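Local coordinates for protein FOKI restriction endonuclease (Planomicrobium okeanokoites, PDB 2FOK) that recognises a specific DNA sequence with its N-terminal domain and, as a metal-dependent type IIS restriction endonuclease, cleaves the DNA some distance away with its C-terminal one, at residues 10-15 against 224-229; 191-196 against 220-225; 154-159 against 232-237. One frame throughout, in Å; residues are numbered along the deposited sequence.

Interaction 1 (10-15 against 224-229)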
# COMPACT_ATOMS: atom_id res chain seq x y z
N TRP A 10 5.17 -9.39 2.40
CA TRP A 10 3.94 -8.66 2.70
C TRP A 10 2.68 -9.51 2.54
O TRP A 10 2.41 -10.05 1.47
CB TRP A 10 3.86 -7.44 1.79
CG TRP A 10 5.11 -6.61 1.76
CD1 TRP A 10 6.15 -6.70 0.86
CD2 TRP A 10 5.47 -5.57 2.67
NE1 TRP A 10 7.12 -5.79 1.17
CE2 TRP A 10 6.74 -5.08 2.27
CE3 TRP A 10 4.85 -5.00 3.79
CZ2 TRP A 10 7.39 -4.05 2.96
CZ3 TRP A 10 5.50 -3.97 4.47
CH2 TRP A 10 6.76 -3.50 4.05
N VAL A 11 1.91 -9.60 3.61
CA VAL A 11 0.67 -10.37 3.60
C VAL A 11 -0.49 -9.44 3.93
O VAL A 11 -0.39 -8.61 4.83
CB VAL A 11 0.75 -11.55 4.62
CG1 VAL A 11 0.05 -12.77 4.04
CG2 VAL A 11 2.21 -11.88 4.93
N GLN A 12 -1.60 -9.58 3.21
CA GLN A 12 -2.77 -8.71 3.40
C GLN A 12 -3.99 -9.33 4.07
O GLN A 12 -4.76 -8.63 4.73
CB GLN A 12 -3.23 -8.18 2.04
CG GLN A 12 -2.63 -6.86 1.60
CD GLN A 12 -3.14 -6.44 0.23
OE1 GLN A 12 -2.71 -5.43 -0.33
NE2 GLN A 12 -4.06 -7.23 -0.32
N ASN A 13 -4.19 -10.63 3.90
CA ASN A 13 -5.37 -11.24 4.48
C ASN A 13 -5.14 -12.18 5.65
O ASN A 13 -4.16 -12.91 5.70
CB ASN A 13 -6.15 -11.93 3.36
CG ASN A 13 -6.87 -10.94 2.47
OD1 ASN A 13 -7.63 -10.10 2.95
ND2 ASN A 13 -6.62 -11.02 1.16
N PRO A 14 -6.06 -12.14 6.64
CA PRO A 14 -6.04 -12.95 7.86
C PRO A 14 -5.98 -14.46 7.71
O PRO A 14 -6.52 -15.03 6.76
CB PRO A 14 -7.29 -12.50 8.61
CG PRO A 14 -8.17 -11.92 7.56
CD PRO A 14 -7.24 -11.27 6.60
N GLY A 15 -5.30 -15.08 8.68
CA GLY A 15 -5.16 -16.52 8.72
C GLY A 15 -4.90 -16.92 10.16
O GLY A 15 -4.50 -16.08 10.97
N ASP A 224 -2.24 0.24 4.87
CA ASP A 224 -3.17 0.17 5.98
C ASP A 224 -3.51 -1.31 6.24
O ASP A 224 -3.74 -1.70 7.38
CB ASP A 224 -4.45 0.96 5.67
CG ASP A 224 -4.16 2.38 5.21
OD1 ASP A 224 -3.19 2.97 5.71
OD2 ASP A 224 -4.89 2.91 4.34
N LYS A 225 -3.51 -2.10 5.17
CA LYS A 225 -3.78 -3.55 5.21
C LYS A 225 -2.64 -4.25 5.96
O LYS A 225 -2.87 -5.02 6.90
CB LYS A 225 -3.81 -4.10 3.77
CG LYS A 225 -5.11 -4.77 3.36
CD LYS A 225 -5.87 -3.90 2.35
CE LYS A 225 -5.68 -4.41 0.92
NZ LYS A 225 -6.31 -3.47 -0.05
N TYR A 226 -1.42 -3.99 5.50
CA TYR A 226 -0.22 -4.55 6.10
C TYR A 226 -0.10 -4.16 7.57
O TYR A 226 0.22 -5.00 8.40
CB TYR A 226 1.02 -4.05 5.34
CG TYR A 226 1.02 -4.45 3.88
CD1 TYR A 226 0.54 -5.69 3.48
CD2 TYR A 226 1.50 -3.59 2.89
CE1 TYR A 226 0.53 -6.07 2.16
CE2 TYR A 226 1.51 -3.97 1.55
CZ TYR A 226 1.02 -5.22 1.19
OH TYR A 226 1.01 -5.63 -0.13
N ALA A 227 -0.36 -2.89 7.90
CA ALA A 227 -0.28 -2.41 9.28
C ALA A 227 -1.27 -3.10 10.22
O ALA A 227 -0.99 -3.27 11.41
CB ALA A 227 -0.54 -0.91 9.33
N ARG A 228 -2.43 -3.46 9.69
CA ARG A 228 -3.46 -4.13 10.47
C ARG A 228 -3.05 -5.58 10.69
O ARG A 228 -3.22 -6.13 11.79
CB ARG A 228 -4.81 -4.06 9.73
CG ARG A 228 -5.78 -5.18 10.09
CD ARG A 228 -7.10 -5.08 9.33
NE ARG A 228 -6.96 -5.25 7.89
CZ ARG A 228 -6.67 -6.41 7.29
NH1 ARG A 228 -6.51 -7.51 8.01
NH2 ARG A 228 -6.56 -6.47 5.97
N MET A 229 -2.52 -6.20 9.65
CA MET A 229 -2.08 -7.58 9.71
C MET A 229 -0.87 -7.72 10.62
O MET A 229 -0.89 -8.46 11.60
CB MET A 229 -1.74 -8.10 8.31
CG MET A 229 -2.96 -8.19 7.39
SD MET A 229 -4.32 -9.04 8.22
CE MET A 229 -3.70 -10.74 8.17
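Lys225 lies against Gln12 where the loop 10-15 passes over helix 222-236. The lysine chain turns at its second and third torsions and offers methylene carbons: CE is 3.3 Å from Gln12 CD, and CB and CG both touch Gln12 CG. Gln12 runs extended beyond CG, its amide crossing the lysine chain at a slant near CE. One residue on, Tyr226 has three neighbours from the loop. Trp10 CB sits over one face of its ring in a CH-pi contact, 3.9 Å from the ring centroid. Val11 O meets the ring edge, 3.3 Å from Tyr226 CD1, and Gln12 CG approaches CE1 obliquely. The six-membered ring of Trp10 lies beside the Tyr226 ring with planes 43° apart, an oblique pairing; Trp10 NE1 is itself hydrogen-bonded to Met295 O. Two residues further, Arg228 supplies the polar link. Its chain bends at chi3 (65°), which brings the guanidinium up to the loop, and NH2 donates to Gln12 O at 3.1 Å. The donor is nearly in line with the C=O bond, but the oxygen is tilted from the guanidinium plane; NE forms a salt bridge with Glu220. Met229 closes the row. Its CG lies 3.2 Å from Gln12 O, and two successive bends curl CE under the backbone at Pro14, tightly packed at 3.2 Å from Pro14 CA and 3.9 Å from Pro14 CD. Helix 222-236, followed by the strands 240-248 and 258-267, is consistent with the third helix and wing of a winged helix-turn-helix, in keeping with the HTH kinship of the recognition subdomains; the loop of subdomain 1 lies across this helix of subdomain 2, joining the two.

Interaction 2 (191-196 against 220-225)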
# COMPACT_ATOMS: atom_id res chain seq x y z
N GLY A 191 0.72 -0.29 -4.07
CA GLY A 191 1.13 -1.47 -3.34
C GLY A 191 1.35 -1.07 -1.90
O GLY A 191 1.27 -1.89 -0.99
N PHE A 192 1.65 0.22 -1.68
CA PHE A 192 1.87 0.77 -0.34
C PHE A 192 1.15 2.11 -0.22
O PHE A 192 1.77 3.13 0.08
CB PHE A 192 3.37 1.00 -0.07
CG PHE A 192 4.23 -0.18 -0.34
CD1 PHE A 192 4.39 -1.17 0.61
CD2 PHE A 192 4.87 -0.32 -1.57
CE1 PHE A 192 5.18 -2.30 0.36
CE2 PHE A 192 5.66 -1.43 -1.85
CZ PHE A 192 5.81 -2.43 -0.88
N THR A 193 -0.16 2.09 -0.43
CA THR A 193 -0.98 3.30 -0.35
C THR A 193 -1.68 3.38 1.01
O THR A 193 -1.95 2.36 1.64
CB THR A 193 -2.06 3.32 -1.45
OG1 THR A 193 -3.02 2.31 -1.18
CG2 THR A 193 -1.45 3.06 -2.82
N SER A 194 -1.97 4.59 1.46
CA SER A 194 -2.64 4.78 2.74
C SER A 194 -3.69 5.88 2.61
O SER A 194 -3.46 6.90 1.97
CB SER A 194 -1.62 5.16 3.83
OG SER A 194 -2.22 5.23 5.13
N LEU A 195 -4.85 5.66 3.22
CA LEU A 195 -5.94 6.63 3.17
C LEU A 195 -5.83 7.63 4.30
O LEU A 195 -5.72 7.25 5.47
CB LEU A 195 -7.30 5.94 3.29
CG LEU A 195 -7.62 4.68 2.49
CD1 LEU A 195 -8.99 4.16 2.92
CD2 LEU A 195 -7.61 5.00 1.01
N PRO A 196 -5.82 8.93 3.98
CA PRO A 196 -5.74 9.96 5.03
C PRO A 196 -6.82 9.68 6.08
O PRO A 196 -8.00 9.67 5.77
CB PRO A 196 -5.98 11.26 4.28
CG PRO A 196 -5.55 10.97 2.87
CD PRO A 196 -5.86 9.52 2.63
N GLU A 220 -9.54 0.70 3.14
CA GLU A 220 -8.14 0.83 3.50
C GLU A 220 -7.19 0.74 2.32
O GLU A 220 -7.54 0.18 1.28
CB GLU A 220 -7.79 -0.24 4.56
CG GLU A 220 -7.53 -1.61 3.97
CD GLU A 220 -7.92 -2.75 4.89
OE1 GLU A 220 -7.82 -2.62 6.12
OE2 GLU A 220 -8.34 -3.80 4.36
N GLY A 221 -6.00 1.32 2.48
CA GLY A 221 -5.00 1.28 1.43
C GLY A 221 -4.11 0.08 1.66
O GLY A 221 -4.21 -0.56 2.71
N SER A 222 -3.24 -0.23 0.71
CA SER A 222 -2.36 -1.38 0.87
C SER A 222 -1.55 -1.36 2.17
O SER A 222 -1.51 -2.37 2.86
CB SER A 222 -1.40 -1.50 -0.32
OG SER A 222 -1.83 -0.69 -1.39
N SER A 223 -0.93 -0.23 2.49
CA SER A 223 -0.12 -0.14 3.71
C SER A 223 -1.00 -0.24 4.97
O SER A 223 -0.55 -0.74 6.01
CB SER A 223 0.65 1.17 3.74
OG SER A 223 1.92 1.04 3.12
N ASP A 224 -2.24 0.24 4.87
CA ASP A 224 -3.17 0.17 5.98
C ASP A 224 -3.51 -1.31 6.24
O ASP A 224 -3.74 -1.70 7.38
CB ASP A 224 -4.45 0.96 5.67
CG ASP A 224 -4.16 2.38 5.21
OD1 ASP A 224 -3.19 2.97 5.71
OD2 ASP A 224 -4.89 2.91 4.34
N LYS A 225 -3.51 -2.10 5.17
CA LYS A 225 -3.78 -3.55 5.21
C LYS A 225 -2.64 -4.25 5.96
O LYS A 225 -2.87 -5.02 6.90
CB LYS A 225 -3.81 -4.10 3.77
CG LYS A 225 -5.11 -4.77 3.36
CD LYS A 225 -5.87 -3.90 2.35
CE LYS A 225 -5.68 -4.41 0.92
NZ LYS A 225 -6.31 -3.47 -0.05
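Asp224 reaches from the first turn of its helix to the hydroxyl of Ser194 and the backbone N of Leu195. Its CB lies 3.6 Å from Gly221 N. CG, set beside its own backbone N (chi1 -52°), packs near Ser194 CA and directs the carboxylate at the loop. OD1 accepts from Ser194 OG at 2.5 Å with its syn lone pair. OD2 also uses its syn side, for Leu195 N (3.0 Å, nearly straight at 164°), and takes a second bond on its anti side from Gly221 N, 28° out of the carboxylate plane. With Asp224 at N3 and Gly221 the N-cap, this last bond is as in the N3 half of a capping box; Gly221 has no side chain to give, and Thr193 takes up the N-H groups of the next two residues, OG1 from Ser222 N (3.2 Å) and O from Ser223 N (2.9 Å). A CB on Gly221 would run into that same carbonyl. Replacing Asp224 by an alanine would probably leave Ser194 OG, Leu195 N and Gly221 N without the carboxylate they share, and the loop less firmly tied to the helix start. The negative charge there is likely to be eased by the helix N-terminus. Beyond the carboxylate, Leu195 CD1 packs 3.5 Å from Glu220 CA, and the same leucine touches Ile423 and Met426 of helix 421-436 in the cleavage domain.

Interaction 3 (154-159 against 232-237)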
# COMPACT_ATOMS: atom_id res chain seq x y z
N GLU A 154 10.99 -14.51 18.01
CA GLU A 154 12.32 -14.38 17.43
C GLU A 154 12.18 -14.29 15.93
O GLU A 154 12.89 -13.55 15.26
CB GLU A 154 13.19 -15.57 17.80
CG GLU A 154 14.34 -15.79 16.84
CD GLU A 154 15.66 -15.32 17.42
OE1 GLU A 154 15.69 -14.95 18.61
OE2 GLU A 154 16.66 -15.33 16.66
N ALA A 155 11.25 -15.08 15.39
CA ALA A 155 10.99 -15.10 13.96
C ALA A 155 10.53 -13.72 13.49
O ALA A 155 11.06 -13.18 12.52
CB ALA A 155 9.92 -16.14 13.65
N ILE A 156 9.56 -13.15 14.19
CA ILE A 156 9.03 -11.84 13.82
C ILE A 156 10.01 -10.69 14.01
O ILE A 156 9.89 -9.66 13.36
CB ILE A 156 7.71 -11.51 14.60
CG1 ILE A 156 6.77 -10.71 13.69
CG2 ILE A 156 8.03 -10.75 15.91
CD1 ILE A 156 5.34 -10.49 14.24
N SER A 157 10.99 -10.87 14.90
CA SER A 157 11.99 -9.83 15.16
C SER A 157 12.98 -9.70 13.99
O SER A 157 13.69 -8.70 13.87
CB SER A 157 12.73 -10.13 16.46
OG SER A 157 11.85 -10.06 17.57
N SER A 158 13.03 -10.73 13.15
CA SER A 158 13.90 -10.75 11.98
C SER A 158 13.11 -10.23 10.77
O SER A 158 13.60 -10.24 9.64
CB SER A 158 14.34 -12.18 11.69
OG SER A 158 13.25 -12.91 11.13
N TYR A 159 11.88 -9.79 11.04
CA TYR A 159 10.95 -9.26 10.03
C TYR A 159 10.91 -7.73 10.15
O TYR A 159 10.30 -7.19 11.07
CB TYR A 159 9.57 -9.89 10.28
CG TYR A 159 8.53 -9.54 9.25
CD1 TYR A 159 8.75 -9.78 7.90
CD2 TYR A 159 7.34 -8.90 9.62
CE1 TYR A 159 7.84 -9.39 6.95
CE2 TYR A 159 6.43 -8.50 8.66
CZ TYR A 159 6.69 -8.74 7.33
OH TYR A 159 5.79 -8.33 6.37
N GLY A 232 -1.70 -7.10 14.08
CA GLY A 232 -2.45 -8.19 14.69
C GLY A 232 -1.55 -9.34 15.11
O GLY A 232 -1.80 -10.01 16.11
N TRP A 233 -0.48 -9.56 14.35
CA TRP A 233 0.47 -10.62 14.67
C TRP A 233 1.14 -10.28 16.00
O TRP A 233 1.21 -11.12 16.90
CB TRP A 233 1.54 -10.73 13.57
CG TRP A 233 1.04 -11.31 12.27
CD1 TRP A 233 -0.16 -11.96 12.06
CD2 TRP A 233 1.70 -11.27 11.00
NE1 TRP A 233 -0.28 -12.33 10.73
CE2 TRP A 233 0.85 -11.92 10.06
CE3 TRP A 233 2.93 -10.76 10.56
CZ2 TRP A 233 1.19 -12.06 8.71
CZ3 TRP A 233 3.27 -10.90 9.23
CH2 TRP A 233 2.40 -11.54 8.31
N LEU A 234 1.60 -9.03 16.12
CA LEU A 234 2.27 -8.54 17.33
C LEU A 234 1.36 -8.51 18.55
O LEU A 234 1.83 -8.59 19.68
CB LEU A 234 2.81 -7.14 17.10
CG LEU A 234 3.83 -6.93 15.99
CD1 LEU A 234 3.98 -5.45 15.72
CD2 LEU A 234 5.17 -7.53 16.40
N ASP A 235 0.06 -8.35 18.32
CA ASP A 235 -0.90 -8.30 19.41
C ASP A 235 -0.98 -9.68 20.05
O ASP A 235 -0.80 -9.83 21.26
CB ASP A 235 -2.26 -7.87 18.88
CG ASP A 235 -3.34 -7.85 19.94
OD1 ASP A 235 -3.45 -6.85 20.69
OD2 ASP A 235 -4.10 -8.85 20.03
N LYS A 236 -1.22 -10.69 19.22
CA LYS A 236 -1.32 -12.06 19.68
C LYS A 236 -0.06 -12.58 20.36
O LYS A 236 -0.10 -13.56 21.09
CB LYS A 236 -1.70 -12.97 18.52
CG LYS A 236 -3.13 -12.73 18.03
CD LYS A 236 -3.75 -13.97 17.41
CE LYS A 236 -3.81 -13.84 15.88
NZ LYS A 236 -4.34 -12.53 15.42
N LEU A 237 1.07 -11.90 20.13
CA LEU A 237 2.34 -12.31 20.73
C LEU A 237 2.66 -11.43 21.93
O LEU A 237 3.72 -11.57 22.54
CB LEU A 237 3.48 -12.23 19.69
CG LEU A 237 3.50 -13.36 18.66
CD1 LEU A 237 4.47 -13.04 17.55
CD2 LEU A 237 3.88 -14.68 19.33
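Tyr159 meets Trp233 because its CG is turned opposite its backbone N (chi1 -175°), while the indole of Trp233 leaves beside its own N (chi1 -71°), which turns the two rings toward each other. Tyr159 CE2 comes in at the indole edge, close to its plane, and lies 4.0 Å from Trp233 CZ3; relative to the phenol ring the approach is oblique. Each ring has a further partner: Tyr159 OH is hydrogen-bonded to Gly9 O, and the indole stacks on Trp113. Next to this pair Ile156 points its extended chain at the facing helix and inserts the CD1 methyl among three residues. Ile156 CD1 lies 3.7 Å from Leu234 CD2 and also touches Trp233 CB and, more distantly, Leu237 CD1. The contact joins helix 146-157 to the C-terminal part of helix 222-236 in the apolar core of recognition subdomain 2, consistent with an HTH-type bundle; helix 160-169 adds Ile165 and Leu166 against Leu234, and Ala162 against Ile156. With the CA atoms of Ile156 and Leu234 8.3 Å apart, the helices are bridged by side chains alone. Where helix 146-157 runs out, Ala155 O is gripped twice, by Ser158 OG at 2.6 Å and by Ser158 N at 3.2 Å, and Tyr159 follows as the N-cap of helix 160-169.

How the interactions relate
All three contacts draw on helix 222-236: interaction 2 at its N-terminal end, interaction 1 in the middle, interaction 3 toward its C-terminus. Along the chain the partners come in the order 10-15, 154-159 and 191-196, all before the helix. The centres of interactions 1 and 2 are about 10 Å apart; they share Asp224 and Lys225 and meet through the Arg228-Glu220 salt bridge and Trp10 against Phe192. Interaction 3 lies about 13 Å from interaction 1, touching it where Val11 packs on Trp233, and about 20 Å from interaction 2. One helix thus joins the interior of subdomain 2 to the N-terminal loop of subdomain 1.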